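Local coordinates for molybdopterin biosynthesis moeA protein (PDB 1WU2), which probably takes part in molybdenum cofactor biosynthesis, as its MoeA family relatives do when they insert molybdenum into molybdopterin, at residues Asn22-Thr27 / Val181-Gly186; Arg38-Asp43 / Thr159-Gln164; Leu79-Glu84 / Val122-Asp127. All coordinates share one frame; numbering follows the deposited sequence.

Interaction 1. Residues Asn22-Thr27 / Val181-Gly186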
loop_
_atom_site.group_PDB
_atom_site.type_symbol
_atom_site.label_atom_id
_atom_site.label_comp_id
_atom_site.label_asym_id
_atom_site.label_seq_id
_atom_site.Cartn_x
_atom_site.Cartn_y
_atom_site.Cartn_z
ATOM N N ASN A 22 19.528 13.336 -6.543
ATOM C CA ASN A 22 20.225 13.018 -5.297
ATOM C C ASN A 22 19.253 12.803 -4.141
ATOM O O ASN A 22 18.129 13.308 -4.159
ATOM C CB ASN A 22 21.199 14.140 -4.936
ATOM C CG ASN A 22 22.253 14.363 -6.005
ATOM O OD1 ASN A 22 22.941 13.432 -6.418
ATOM N ND2 ASN A 22 22.379 15.603 -6.461
ATOM N N GLU A 23 19.700 12.047 -3.139
ATOM C CA GLU A 23 18.947 11.885 -1.902
ATOM C C GLU A 23 18.925 13.217 -1.157
ATOM O O GLU A 23 19.976 13.788 -0.876
ATOM C CB GLU A 23 19.570 10.798 -1.019
ATOM C CG GLU A 23 18.692 10.381 0.155
ATOM C CD GLU A 23 19.257 9.209 0.936
ATOM O OE1 GLU A 23 19.459 8.133 0.337
ATOM O OE2 GLU A 23 19.496 9.360 2.151
ATOM N N ILE A 24 17.727 13.724 -0.879
ATOM C CA ILE A 24 17.557 14.908 -0.037
ATOM C C ILE A 24 18.210 14.678 1.331
ATOM O O ILE A 24 18.077 13.605 1.918
ATOM C CB ILE A 24 16.045 15.268 0.095
ATOM C CG1 ILE A 24 15.587 16.060 -1.133
ATOM C CG2 ILE A 24 15.760 16.077 1.362
ATOM C CD1 ILE A 24 14.080 16.163 -1.271
ATOM N N GLU A 25 18.914 15.695 1.825
ATOM C CA GLU A 25 19.656 15.600 3.086
ATOM C C GLU A 25 18.755 15.899 4.278
ATOM O O GLU A 25 18.882 15.270 5.328
ATOM C CB GLU A 25 20.833 16.585 3.123
ATOM C CG GLU A 25 21.701 16.650 1.873
ATOM C CD GLU A 25 22.277 18.039 1.647
ATOM O OE1 GLU A 25 23.263 18.394 2.333
ATOM O OE2 GLU A 25 21.740 18.783 0.793
ATOM N N ASP A 26 17.859 16.868 4.109
ATOM C CA ASP A 26 17.072 17.415 5.215
ATOM C C ASP A 26 16.192 16.368 5.892
ATOM O O ASP A 26 15.561 15.552 5.222
ATOM C CB ASP A 26 16.187 18.566 4.720
ATOM C CG ASP A 26 16.986 19.792 4.307
ATOM O OD1 ASP A 26 18.215 19.678 4.096
ATOM O OD2 ASP A 26 16.459 20.919 4.165
ATOM N N THR A 27 16.161 16.404 7.224
ATOM C CA THR A 27 15.270 15.561 8.019
ATOM C C THR A 27 14.459 16.405 9.004
ATOM O O THR A 27 14.734 17.586 9.200
ATOM C CB THR A 27 16.067 14.493 8.800
ATOM O OG1 THR A 27 16.729 15.098 9.916
ATOM C CG2 THR A 27 17.208 13.913 7.971
ATOM N N VAL A 181 12.425 14.783 5.041
ATOM C CA VAL A 181 11.490 15.805 4.592
ATOM C C VAL A 181 10.946 15.364 3.239
ATOM O O VAL A 181 11.699 14.873 2.396
ATOM C CB VAL A 181 12.176 17.189 4.469
ATOM C CG1 VAL A 181 11.301 18.181 3.704
ATOM C CG2 VAL A 181 12.514 17.736 5.851
ATOM N N LYS A 182 9.638 15.517 3.057
ATOM C CA LYS A 182 8.974 15.155 1.812
ATOM C C LYS A 182 9.477 16.056 0.694
ATOM O O LYS A 182 9.417 17.280 0.826
ATOM C CB LYS A 182 7.463 15.324 1.936
ATOM C CG LYS A 182 6.815 14.450 2.987
ATOM C CD LYS A 182 5.304 14.453 2.830
ATOM C CE LYS A 182 4.626 13.617 3.895
ATOM N NZ LYS A 182 3.165 13.519 3.641
ATOM N N PRO A 183 9.973 15.472 -0.399
ATOM C CA PRO A 183 10.373 16.269 -1.562
ATOM C C PRO A 183 9.200 17.086 -2.078
ATOM O O PRO A 183 8.112 16.547 -2.268
ATOM C CB PRO A 183 10.782 15.213 -2.599
ATOM C CG PRO A 183 11.070 13.986 -1.823
ATOM C CD PRO A 183 10.188 14.032 -0.622
ATOM N N LYS A 184 9.416 18.379 -2.275
ATOM C CA LYS A 184 8.403 19.238 -2.864
ATOM C C LYS A 184 8.404 19.019 -4.375
ATOM O O LYS A 184 9.433 19.172 -5.023
ATOM C CB LYS A 184 8.693 20.699 -2.526
ATOM C CG LYS A 184 8.600 21.017 -1.035
ATOM C CD LYS A 184 9.366 22.298 -0.668
ATOM C CE LYS A 184 10.068 22.200 0.691
ATOM N NZ LYS A 184 11.430 22.828 0.667
ATOM N N VAL A 185 7.251 18.644 -4.923
ATOM C CA VAL A 185 7.106 18.356 -6.347
ATOM C C VAL A 185 6.133 19.348 -6.970
ATOM O O VAL A 185 4.940 19.299 -6.691
ATOM C CB VAL A 185 6.564 16.922 -6.565
ATOM C CG1 VAL A 185 6.318 16.635 -8.050
ATOM C CG2 VAL A 185 7.510 15.900 -5.964
ATOM N N GLY A 186 6.646 20.242 -7.811
ATOM C CA GLY A 186 5.817 21.188 -8.534
ATOM C C GLY A 186 4.995 20.510 -9.617
ATOM O O GLY A 186 5.415 19.505 -10.185
#
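Val181 opens the contact with both its backbone and its side chain. Its N donates to Asp26 O at 3.2 Å in an almost perfectly straight bond (179° at the hydrogen), although the donor stands above the carbonyl plane, 37° out of it. CG2, beside the backbone N in the rotamer with CG1 anti to that N (chi1 167°), turns back to the carbonyl that accepts the bond: it is 3.8 Å from Asp26 O and 3.9 Å from Asp26 CB. A beta-branched valine suits this place because it can put a methyl against the acceptor carbonyl while its own N makes the bond. Pro183, which has no N-H to satisfy, offers ring carbons instead: Ile24 CD1 reaches its CB at 3.7 Å and also lies near its CG, the two side chains meeting at a slant. The extended outer arm of Ile24 makes that reach possible. Farther on, Lys184 NZ lies 6.4 Å from Asp26 OD2, where at most a weak long-range attraction between opposite charges is likely. The contact thus ties the loop between helix 10-20 and strand 27-31 to the lead-in of strand 184-190, with Met318 of helix 300-319 touching both Ile24 and Pro183, and strand 226-233 pairing alongside through Glu226.

Interaction 2. Residues Arg38-Asp43 / Thr159-Gln164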
loop_
_atom_site.group_PDB
_atom_site.type_symbol
_atom_site.label_atom_id
_atom_site.label_comp_id
_atom_site.label_asym_id
_atom_site.label_seq_id
_atom_site.Cartn_x
_atom_site.Cartn_y
_atom_site.Cartn_z
ATOM N N ARG A 38 5.808 7.482 6.538
ATOM C CA ARG A 38 7.026 8.279 6.449
ATOM C C ARG A 38 8.265 7.401 6.321
ATOM O O ARG A 38 8.242 6.220 6.656
ATOM C CB ARG A 38 7.152 9.188 7.668
ATOM C CG ARG A 38 6.154 10.325 7.662
ATOM C CD ARG A 38 6.545 11.460 6.728
ATOM N NE ARG A 38 6.082 12.747 7.236
ATOM C CZ ARG A 38 6.750 13.891 7.156
ATOM N NH1 ARG A 38 7.945 13.955 6.580
ATOM N NH2 ARG A 38 6.206 14.991 7.661
ATOM N N VAL A 39 9.348 8.003 5.846
ATOM C CA VAL A 39 10.584 7.286 5.559
ATOM C C VAL A 39 11.662 7.662 6.563
ATOM O O VAL A 39 12.024 8.827 6.672
ATOM C CB VAL A 39 11.091 7.607 4.143
ATOM C CG1 VAL A 39 12.311 6.744 3.794
ATOM C CG2 VAL A 39 9.974 7.415 3.129
ATOM N N LEU A 40 12.177 6.667 7.279
ATOM C CA LEU A 40 13.224 6.879 8.276
ATOM C C LEU A 40 14.487 7.484 7.670
ATOM O O LEU A 40 15.003 6.988 6.668
ATOM C CB LEU A 40 13.586 5.559 8.962
ATOM C CG LEU A 40 12.687 5.097 10.107
ATOM C CD1 LEU A 40 13.218 3.782 10.653
ATOM C CD2 LEU A 40 12.622 6.148 11.211
ATOM N N ALA A 41 14.981 8.548 8.301
ATOM C CA ALA A 41 16.192 9.237 7.859
ATOM C C ALA A 41 17.458 8.453 8.188
ATOM O O ALA A 41 18.480 8.615 7.520
ATOM C CB ALA A 41 16.268 10.615 8.492
ATOM N N GLU A 42 17.390 7.622 9.225
ATOM C CA GLU A 42 18.553 6.872 9.698
ATOM C C GLU A 42 18.162 5.558 10.378
ATOM O O GLU A 42 16.988 5.308 10.647
ATOM C CB GLU A 42 19.361 7.733 10.680
ATOM C CG GLU A 42 18.574 8.187 11.907
ATOM C CD GLU A 42 19.361 9.124 12.813
ATOM O OE1 GLU A 42 20.563 8.856 13.057
ATOM O OE2 GLU A 42 18.776 10.125 13.289
ATOM N N ASP A 43 19.164 4.725 10.646
ATOM C CA ASP A 43 18.991 3.543 11.486
ATOM C C ASP A 43 18.516 3.967 12.879
ATOM O O ASP A 43 18.954 4.990 13.409
ATOM C CB ASP A 43 20.315 2.778 11.628
ATOM C CG ASP A 43 20.722 2.030 10.359
ATOM O OD1 ASP A 43 19.886 1.808 9.455
ATOM O OD2 ASP A 43 21.880 1.610 10.190
ATOM N N THR A 159 13.227 2.601 5.775
ATOM C CA THR A 159 12.015 1.884 6.140
ATOM C C THR A 159 10.809 2.810 6.033
ATOM O O THR A 159 10.868 3.963 6.453
ATOM C CB THR A 159 12.137 1.334 7.575
ATOM O OG1 THR A 159 13.202 0.379 7.635
ATOM C CG2 THR A 159 10.899 0.536 7.979
ATOM N N ILE A 160 9.729 2.293 5.452
ATOM C CA ILE A 160 8.466 3.012 5.348
ATOM C C ILE A 160 7.630 2.518 6.512
ATOM O O ILE A 160 7.213 1.363 6.532
ATOM C CB ILE A 160 7.765 2.730 3.997
ATOM C CG1 ILE A 160 8.683 3.082 2.823
ATOM C CG2 ILE A 160 6.467 3.538 3.879
ATOM C CD1 ILE A 160 8.276 2.425 1.521
ATOM N N LEU A 161 7.398 3.399 7.480
ATOM C CA LEU A 161 6.866 3.008 8.777
ATOM C C LEU A 161 5.415 2.529 8.703
ATOM O O LEU A 161 4.576 3.147 8.060
ATOM C CB LEU A 161 6.996 4.171 9.770
ATOM C CG LEU A 161 8.431 4.638 10.050
ATOM C CD1 LEU A 161 8.441 6.016 10.703
ATOM C CD2 LEU A 161 9.172 3.635 10.915
ATOM N N ARG A 162 5.148 1.396 9.346
ATOM C CA ARG A 162 3.795 0.875 9.491
ATOM C C ARG A 162 3.445 0.905 10.977
ATOM O O ARG A 162 4.291 1.247 11.795
ATOM C CB ARG A 162 3.692 -0.550 8.935
ATOM C CG ARG A 162 4.521 -0.823 7.687
ATOM C CD ARG A 162 5.775 -1.630 7.968
ATOM N NE ARG A 162 5.730 -2.978 7.419
ATOM C CZ ARG A 162 6.555 -3.958 7.775
ATOM N NH1 ARG A 162 7.499 -3.764 8.689
ATOM N NH2 ARG A 162 6.438 -5.149 7.211
ATOM N N PRO A 163 2.204 0.587 11.334
ATOM C CA PRO A 163 1.787 0.566 12.743
ATOM C C PRO A 163 2.687 -0.233 13.697
ATOM O O PRO A 163 2.930 0.246 14.805
ATOM C CB PRO A 163 0.398 -0.059 12.669
ATOM C CG PRO A 163 -0.114 0.381 11.335
ATOM C CD PRO A 163 1.076 0.283 10.434
ATOM N N GLN A 164 3.173 -1.402 13.273
ATOM C CA GLN A 164 4.053 -2.229 14.103
ATOM C C GLN A 164 5.435 -1.594 14.301
ATOM O O GLN A 164 6.047 -1.752 15.364
ATOM C CB GLN A 164 4.174 -3.669 13.556
ATOM C CG GLN A 164 4.822 -3.823 12.163
ATOM C CD GLN A 164 3.809 -4.129 11.064
ATOM O OE1 GLN A 164 2.916 -3.324 10.800
ATOM N NE2 GLN A 164 3.948 -5.289 10.420
#
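Arg38 O is approached by both the N-H and the side chain of Leu161. Leu161 N donates to Arg38 O at 3.1 Å, arriving almost in line with the carbonyl (C=O...N angle 165°), while Leu161 CG lies 3.7 Å from the same oxygen and Ile160 CA adds a CA-H...O contact. The second bond runs the other way: Leu40 N gives its hydrogen to Thr159 O, also at 3.1 Å and within the carbonyl plane. Val39 CA points a further CA-H at Thr159 O, so each oxygen receives one N-H and one weaker C-H. These bonds flank a single antiparallel beta bridge, in which Val39 and Ile160 are a non-hydrogen-bonded pair with CA atoms 4.8 Å apart. The bridge joins the loop after strand 27-31 to the lead-in of helix 163-171, bringing together two distant parts of the MoeA N-terminal region. Beside it, Leu40 and Leu161 meet at about a right angle, Leu40 CG resting 3.9 Å from Leu161 CD2. Leu40 holds CG beside its backbone N (chi1 -82°), and from there CD1 also runs alongside Thr159 and touches its CB. Leucine's reach beyond CB lets the two cross and still touch Val177 of strand 176-180. Threonine offers carbon to Leu40 while its OG1 is engaged by Arg156 O. Val39 and Ile160 instead share Phe224 as a neighbour. Arg162 occupies the N-cap position of the helix, and Gln164 NE2, 3.9 Å above its guanidinium, also bonds to Leu369 O of the second subunit.

Interaction 3. Residues Leu79-Glu84 / Val122-Asp127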
loop_
_atom_site.group_PDB
_atom_site.type_symbol
_atom_site.label_atom_id
_atom_site.label_comp_id
_atom_site.label_asym_id
_atom_site.label_seq_id
_atom_site.Cartn_x
_atom_site.Cartn_y
_atom_site.Cartn_z
ATOM N N LEU A 79 15.907 -32.668 43.818
ATOM C CA LEU A 79 16.379 -31.326 44.152
ATOM C C LEU A 79 15.641 -30.824 45.393
ATOM O O LEU A 79 14.586 -31.345 45.746
ATOM C CB LEU A 79 16.160 -30.363 42.982
ATOM C CG LEU A 79 16.688 -30.803 41.614
ATOM C CD1 LEU A 79 16.188 -29.864 40.528
ATOM C CD2 LEU A 79 18.212 -30.872 41.605
ATOM N N THR A 80 16.202 -29.812 46.048
ATOM C CA THR A 80 15.624 -29.255 47.267
ATOM C C THR A 80 15.183 -27.809 47.028
ATOM O O THR A 80 15.950 -26.993 46.521
ATOM C CB THR A 80 16.646 -29.322 48.427
ATOM O OG1 THR A 80 17.254 -30.621 48.476
ATOM C CG2 THR A 80 15.950 -29.194 49.778
ATOM N N VAL A 81 13.940 -27.511 47.397
ATOM C CA VAL A 81 13.369 -26.177 47.242
ATOM C C VAL A 81 13.706 -25.320 48.466
ATOM O O VAL A 81 13.117 -25.489 49.539
ATOM C CB VAL A 81 11.835 -26.244 47.037
ATOM C CG1 VAL A 81 11.252 -24.852 46.786
ATOM C CG2 VAL A 81 11.493 -27.181 45.883
ATOM N N ILE A 82 14.660 -24.405 48.288
ATOM C CA ILE A 82 15.119 -23.505 49.352
ATOM C C ILE A 82 14.312 -22.206 49.447
ATOM O O ILE A 82 14.345 -21.532 50.476
ATOM C CB ILE A 82 16.620 -23.156 49.160
ATOM C CG1 ILE A 82 16.809 -22.222 47.946
ATOM C CG2 ILE A 82 17.455 -24.443 49.086
ATOM C CD1 ILE A 82 18.140 -22.345 47.220
ATOM N N GLU A 83 13.614 -21.843 48.375
ATOM C CA GLU A 83 12.840 -20.600 48.355
ATOM C C GLU A 83 11.662 -20.642 47.385
ATOM O O GLU A 83 11.685 -21.356 46.384
ATOM C CB GLU A 83 13.744 -19.413 48.001
ATOM C CG GLU A 83 13.024 -18.069 47.980
ATOM C CD GLU A 83 13.945 -16.892 47.745
ATOM O OE1 GLU A 83 14.948 -17.046 47.020
ATOM O OE2 GLU A 83 13.648 -15.800 48.278
ATOM N N GLU A 84 10.633 -19.868 47.711
ATOM C CA GLU A 84 9.533 -19.581 46.804
ATOM C C GLU A 84 9.371 -18.068 46.723
ATOM O O GLU A 84 9.005 -17.421 47.707
ATOM C CB GLU A 84 8.242 -20.232 47.302
ATOM C CG GLU A 84 8.378 -21.721 47.576
ATOM C CD GLU A 84 7.040 -22.410 47.758
ATOM O OE1 GLU A 84 6.078 -21.752 48.212
ATOM O OE2 GLU A 84 6.955 -23.615 47.448
ATOM N N VAL A 122 6.975 -31.875 37.306
ATOM C CA VAL A 122 7.665 -32.474 38.451
ATOM C C VAL A 122 6.689 -32.828 39.574
ATOM O O VAL A 122 5.630 -32.213 39.711
ATOM C CB VAL A 122 8.778 -31.547 39.004
ATOM C CG1 VAL A 122 9.853 -31.326 37.957
ATOM C CG2 VAL A 122 8.209 -30.211 39.479
ATOM N N LYS A 123 7.062 -33.824 40.375
ATOM C CA LYS A 123 6.258 -34.261 41.512
ATOM C C LYS A 123 6.687 -33.502 42.764
ATOM O O LYS A 123 7.858 -33.537 43.140
ATOM C CB LYS A 123 6.414 -35.771 41.726
ATOM C CG LYS A 123 5.275 -36.407 42.510
ATOM C CD LYS A 123 4.054 -36.661 41.628
ATOM C CE LYS A 123 2.757 -36.542 42.417
ATOM N NZ LYS A 123 2.417 -35.126 42.735
ATOM N N ARG A 124 5.734 -32.824 43.402
ATOM C CA ARG A 124 6.011 -32.009 44.587
ATOM C C ARG A 124 5.704 -32.787 45.870
ATOM O O ARG A 124 4.578 -32.761 46.370
ATOM C CB ARG A 124 5.208 -30.697 44.545
ATOM C CG ARG A 124 6.061 -29.439 44.486
ATOM C CD ARG A 124 7.005 -29.254 45.675
ATOM N NE ARG A 124 6.706 -28.047 46.448
ATOM C CZ ARG A 124 7.561 -27.435 47.268
ATOM N NH1 ARG A 124 8.793 -27.899 47.447
ATOM N NH2 ARG A 124 7.180 -26.343 47.919
ATOM N N GLU A 125 6.715 -33.484 46.384
ATOM C CA GLU A 125 6.597 -34.249 47.625
ATOM C C GLU A 125 7.275 -33.504 48.779
ATOM O O GLU A 125 8.461 -33.699 49.045
ATOM C CB GLU A 125 7.209 -35.643 47.443
ATOM C CG GLU A 125 6.908 -36.619 48.574
ATOM C CD GLU A 125 7.885 -37.781 48.619
ATOM O OE1 GLU A 125 8.060 -38.456 47.581
ATOM O OE2 GLU A 125 8.480 -38.017 49.693
ATOM N N GLY A 126 6.511 -32.651 49.458
ATOM C CA GLY A 126 7.014 -31.891 50.592
ATOM C C GLY A 126 7.872 -30.709 50.177
ATOM O O GLY A 126 7.365 -29.747 49.594
ATOM N N ASP A 127 9.168 -30.781 50.484
ATOM C CA ASP A 127 10.131 -29.736 50.125
ATOM C C ASP A 127 11.078 -30.208 49.014
ATOM O O ASP A 127 12.067 -29.543 48.710
ATOM C CB ASP A 127 10.937 -29.300 51.362
ATOM C CG ASP A 127 10.294 -28.135 52.111
ATOM O OD1 ASP A 127 10.721 -27.861 53.254
ATOM O OD2 ASP A 127 9.366 -27.435 51.647
#
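Val81 and Glu84, on strand 77-84, both meet the long side chain of Arg124. From CB the arginine does not run straight out: the chain is bent at chi2 (-60°) and again at chi3 (-117°), and this carries its head across to the strand. CB and CG meet nothing on the partner segment, and the first contacts come at the guanidinium. CZ lies 4.2 Å from Val81 CG2. NH1 comes nearer to the valine, 3.2 Å from CG2 and 3.5 Å from CB, with the two side chains crossing at a slant. The same nitrogen is close to Gly126 O, which sits 3.1 Å above the guanidinium plane toward its rim, but the angle is too poor for a hydrogen bond. At the tip NH2 forms a salt bridge with Glu84 OE2 at 2.8 Å. The glutamate comes from the opposite direction with its chain extended beyond CG, and its carboxylate is turned 40° from the guanidinium, so the two groups do not meet as coplanar forks.

A backbone bond also crosses the contact. Val81 N donates to Asp127 O at 3.1 Å, where the chain turns through Gly126, its phi positive as glycine readily allows, into strand 128-131. That strand pairs with both 77-84 and 123-125, so Arg124 reaches across it from the weakly bonded strand 123-125 at one edge of the sheet, packing on Ile129 and on Tyr61 of strand 60-63. Arginine suits the task by having both length and a charged head, and valine by giving the guanidinium a compact apolar surface to lie against. With Glu84 exposed, solvent probably weakens the pull of the salt bridge, leaving the straight Val81–Asp127 backbone bond as a link that does not depend on ionised side chains.

How the interactions relate
Interactions 1 and 2 are neighbours, their centres 16 Å apart: Thr27 packs on Ala41 and Lys182 on Arg38, and strand 176-180 leads directly into residues 181-186 while its Val177 packs on Leu40 and Leu161, one from each segment of interaction 2. Interaction 3 stands alone in a remote sheet, its centre about 50 Å from that of interaction 2 and about 65 Å from that of interaction 1, although its segments and those of interaction 2 belong to the same MoeA N-terminal region. Interaction 2 is partly buried and relies on paired backbone bonds and leucine packing. Interactions 1 and 3 are surface contacts, each with one backbone bond; the first adds apolar packing, the third a salt bridge.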